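Local atomic coordinates of 2,3-dihydroxybenzoate-AMP ligase (Bacillus subtilis, PDB entry 1MDB), a protein that belongs to the ANL superfamily of AMP-binding enzymes, with a large N-terminal domain and a small C-terminal domain. Residues A[336-341]-A[354-359]. Numbering follows the deposited sequence.
Sequences LVNYTR and GKPMSP
Tyr339 and Lys355 face each other as an antiparallel hydrogen-bonded pair: Lys355 N donates to Tyr339 O (3.2 Å), and a weak bond runs back from Tyr339 N to Lys355 O. Asn338 and Pro356 form the adjoining non-hydrogen-bonded pair, and Met357 N closes the ladder on Val337 O.

Met357 threads its side chain along the Val337–Tyr339 side of this ladder. Its CB meets Val337 O and, in the plane of the phenol ring, approaches the CD1 edge of Tyr339; CG still touches Val337 O. Met357 SD then comes within 3.8 Å of Tyr339 CE1, an edge-on Met-aromatic contact. Met357 CE ends 3.7 Å from Val337 CB. A first torsion of 77° sets CG between the backbone N and carbonyl carbon, and the extended chain beyond it runs side by side with the tyrosine, whose hydroxyl bonds Ser214 of helix 204-218.

Arg341, bent at its second torsion (-55°), folds back over strand 355-356. Arg341 NH2 donates to Pro356 O at 3.1 Å; the oxygen lies 8° out of the guanidinium plane, and NH1 adds a weak bond to Lys355 O. Lys355 CE lies 3.5 Å above the centre of one face of the Arg341 guanidinium, its chain crossing the arginine at about a right angle. On the opposite face of the sheet from Tyr339 and Lys355, Asn338 OD1 rests against the Pro356 ring while ND2 bonds Phe330 O.

Val337, on strand 337-339, lines the 2,3-dihydroxy-benzoic acid pocket, while strand 355-356 pairs with that strand as the outermost one, within the chain, of the mixed sheet of the ANL-type AMP-binding fold.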
ATOM      1  N   LEU A 336       6.874   9.558   1.745  1.00 31.00           N
ATOM      2  CA  LEU A 336       5.998  10.146   2.745  1.00 30.06           C
ATOM      3  C   LEU A 336       4.806   9.342   3.243  1.00 30.86           C
ATOM      4  O   LEU A 336       4.012   8.824   2.458  1.00 31.69           O
ATOM      5  CB  LEU A 336       5.487  11.503   2.249  1.00 32.03           C
ATOM      6  CG  LEU A 336       4.625  12.269   3.258  1.00 32.15           C
ATOM      7  CD1 LEU A 336       5.469  12.605   4.482  1.00 33.60           C
ATOM      8  CD2 LEU A 336       4.080  13.548   2.631  1.00 31.68           C
ATOM      9  N   VAL A 337       4.678   9.268   4.566  1.00 28.94           N
ATOM     10  CA  VAL A 337       3.560   8.583   5.197  1.00 27.77           C
ATOM     11  C   VAL A 337       3.012   9.486   6.300  1.00 29.17           C
ATOM     12  O   VAL A 337       3.765   9.970   7.150  1.00 26.41           O
ATOM     13  CB  VAL A 337       3.976   7.237   5.814  1.00 28.81           C
ATOM     14  CG1 VAL A 337       2.786   6.626   6.556  1.00 30.01           C
ATOM     15  CG2 VAL A 337       4.452   6.284   4.724  1.00 26.10           C
ATOM     16  N   ASN A 338       1.702   9.710   6.271  1.00 27.73           N
ATOM     17  CA  ASN A 338       1.025  10.558   7.246  1.00 30.03           C
ATOM     18  C   ASN A 338       0.026   9.760   8.079  1.00 31.28           C
ATOM     19  O   ASN A 338      -0.696   8.906   7.546  1.00 30.85           O
ATOM     20  CB  ASN A 338       0.265  11.680   6.529  1.00 31.32           C
ATOM     21  CG  ASN A 338       1.150  12.495   5.622  1.00 34.38           C
ATOM     22  OD1 ASN A 338       1.939  13.322   6.083  1.00 33.12           O
ATOM     23  ND2 ASN A 338       1.035  12.259   4.315  1.00 32.79           N
ATOM     24  N   TYR A 339      -0.041  10.053   9.375  1.00 31.22           N
ATOM     25  CA  TYR A 339      -0.978   9.353  10.256  1.00 30.85           C
ATOM     26  C   TYR A 339      -1.696  10.302  11.206  1.00 31.42           C
ATOM     27  O   TYR A 339      -1.133  11.307  11.630  1.00 29.82           O
ATOM     28  CB  TYR A 339      -0.272   8.343  11.178  1.00 29.90           C
ATOM     29  CG  TYR A 339       0.593   7.264  10.563  1.00 30.30           C
ATOM     30  CD1 TYR A 339       1.918   7.519  10.217  1.00 27.80           C
ATOM     31  CD2 TYR A 339       0.114   5.955  10.422  1.00 28.51           C
ATOM     32  CE1 TYR A 339       2.750   6.495   9.755  1.00 28.62           C
ATOM     33  CE2 TYR A 339       0.938   4.928   9.959  1.00 27.24           C
ATOM     34  CZ  TYR A 339       2.250   5.204   9.632  1.00 27.23           C
ATOM     35  OH  TYR A 339       3.071   4.191   9.194  1.00 30.25           O
ATOM     36  N   THR A 340      -2.940   9.983  11.546  1.00 32.37           N
ATOM     37  CA  THR A 340      -3.626  10.768  12.560  1.00 34.17           C
ATOM     38  C   THR A 340      -3.004  10.113  13.796  1.00 34.93           C
ATOM     39  O   THR A 340      -2.719   8.907  13.777  1.00 33.06           O
ATOM     40  CB  THR A 340      -5.151  10.535  12.567  1.00 35.14           C
ATOM     41  OG1 THR A 340      -5.429   9.131  12.575  1.00 34.92           O
ATOM     42  CG2 THR A 340      -5.792  11.183  11.354  1.00 34.59           C
ATOM     43  N   ARG A 341      -2.748  10.880  14.851  1.00 35.45           N
ATOM     44  CA  ARG A 341      -2.135  10.286  16.037  1.00 35.59           C
ATOM     45  C   ARG A 341      -3.158   9.521  16.856  1.00 34.32           C
ATOM     46  O   ARG A 341      -4.331   9.879  16.888  1.00 34.60           O
ATOM     47  CB  ARG A 341      -1.440  11.361  16.875  1.00 36.54           C
ATOM     48  CG  ARG A 341      -0.273  12.036  16.147  1.00 41.05           C
ATOM     49  CD  ARG A 341       0.759  11.013  15.651  1.00 42.35           C
ATOM     50  NE  ARG A 341       1.980  11.634  15.133  1.00 41.47           N
ATOM     51  CZ  ARG A 341       2.140  12.089  13.895  1.00 43.70           C
ATOM     52  NH1 ARG A 341       1.152  12.000  13.009  1.00 44.11           N
ATOM     53  NH2 ARG A 341       3.295  12.640  13.540  1.00 41.81           N
ATOM     54  N   GLY A 354      -4.086  12.792   8.676  1.00 36.22           N
ATOM     55  CA  GLY A 354      -2.834  12.829   9.430  1.00 34.52           C
ATOM     56  C   GLY A 354      -1.807  13.901   9.099  1.00 34.36           C
ATOM     57  O   GLY A 354      -2.080  14.820   8.336  1.00 34.90           O
ATOM     58  N   LYS A 355      -0.621  13.786   9.700  1.00 34.75           N
ATOM     59  CA  LYS A 355       0.483  14.720   9.464  1.00 34.33           C
ATOM     60  C   LYS A 355       1.762  13.898   9.319  1.00 33.29           C
ATOM     61  O   LYS A 355       1.855  12.802   9.856  1.00 33.46           O
ATOM     62  CB  LYS A 355       0.620  15.713  10.633  1.00 37.41           C
ATOM     63  CG  LYS A 355       0.965  15.084  11.978  1.00 40.30           C
ATOM     64  CD  LYS A 355       1.076  16.135  13.089  1.00 43.85           C
ATOM     65  CE  LYS A 355       1.359  15.478  14.446  1.00 44.77           C
ATOM     66  NZ  LYS A 355       1.275  16.420  15.610  1.00 43.17           N
ATOM     67  N   PRO A 356       2.764  14.411   8.585  1.00 33.27           N
ATOM     68  CA  PRO A 356       4.012  13.657   8.409  1.00 33.12           C
ATOM     69  C   PRO A 356       4.484  12.942   9.670  1.00 35.17           C
ATOM     70  O   PRO A 356       4.433  13.501  10.767  1.00 36.06           O
ATOM     71  CB  PRO A 356       4.987  14.721   7.934  1.00 32.21           C
ATOM     72  CG  PRO A 356       4.105  15.586   7.081  1.00 32.80           C
ATOM     73  CD  PRO A 356       2.842  15.720   7.909  1.00 30.84           C
ATOM     74  N   MET A 357       4.946  11.704   9.512  1.00 36.12           N
ATOM     75  CA  MET A 357       5.412  10.925  10.655  1.00 38.26           C
ATOM     76  C   MET A 357       6.819  11.304  11.109  1.00 39.74           C
ATOM     77  O   MET A 357       7.193  11.041  12.252  1.00 41.62           O
ATOM     78  CB  MET A 357       5.365   9.421  10.343  1.00 36.65           C
ATOM     79  CG  MET A 357       6.482   8.896   9.450  1.00 35.19           C
ATOM     80  SD  MET A 357       6.440   7.066   9.356  1.00 36.08           S
ATOM     81  CE  MET A 357       7.172   6.745   7.707  1.00 34.03           C
ATOM     82  N   SER A 358       7.592  11.923  10.224  1.00 40.28           N
ATOM     83  CA  SER A 358       8.959  12.320  10.552  1.00 41.79           C
ATOM     84  C   SER A 358       9.108  13.820  10.744  1.00 43.34           C
ATOM     85  O   SER A 358       8.478  14.607  10.043  1.00 42.84           O
ATOM     86  CB  SER A 358       9.919  11.879   9.451  1.00 42.58           C
ATOM     87  OG  SER A 358      11.208  12.432   9.654  1.00 43.33           O
ATOM     88  N   PRO A 359       9.955  14.235  11.702  1.00 44.66           N
ATOM     89  CA  PRO A 359      10.184  15.658  11.974  1.00 44.42           C
ATOM     90  C   PRO A 359      10.917  16.280  10.794  1.00 44.07           C
ATOM     91  O   PRO A 359      10.911  17.497  10.617  1.00 43.61           O
ATOM     92  CB  PRO A 359      11.067  15.638  13.222  1.00 45.36           C
ATOM     93  CG  PRO A 359      10.728  14.333  13.874  1.00 47.25           C
ATOM     94  CD  PRO A 359      10.652  13.401  12.695  1.00 45.37           C
TER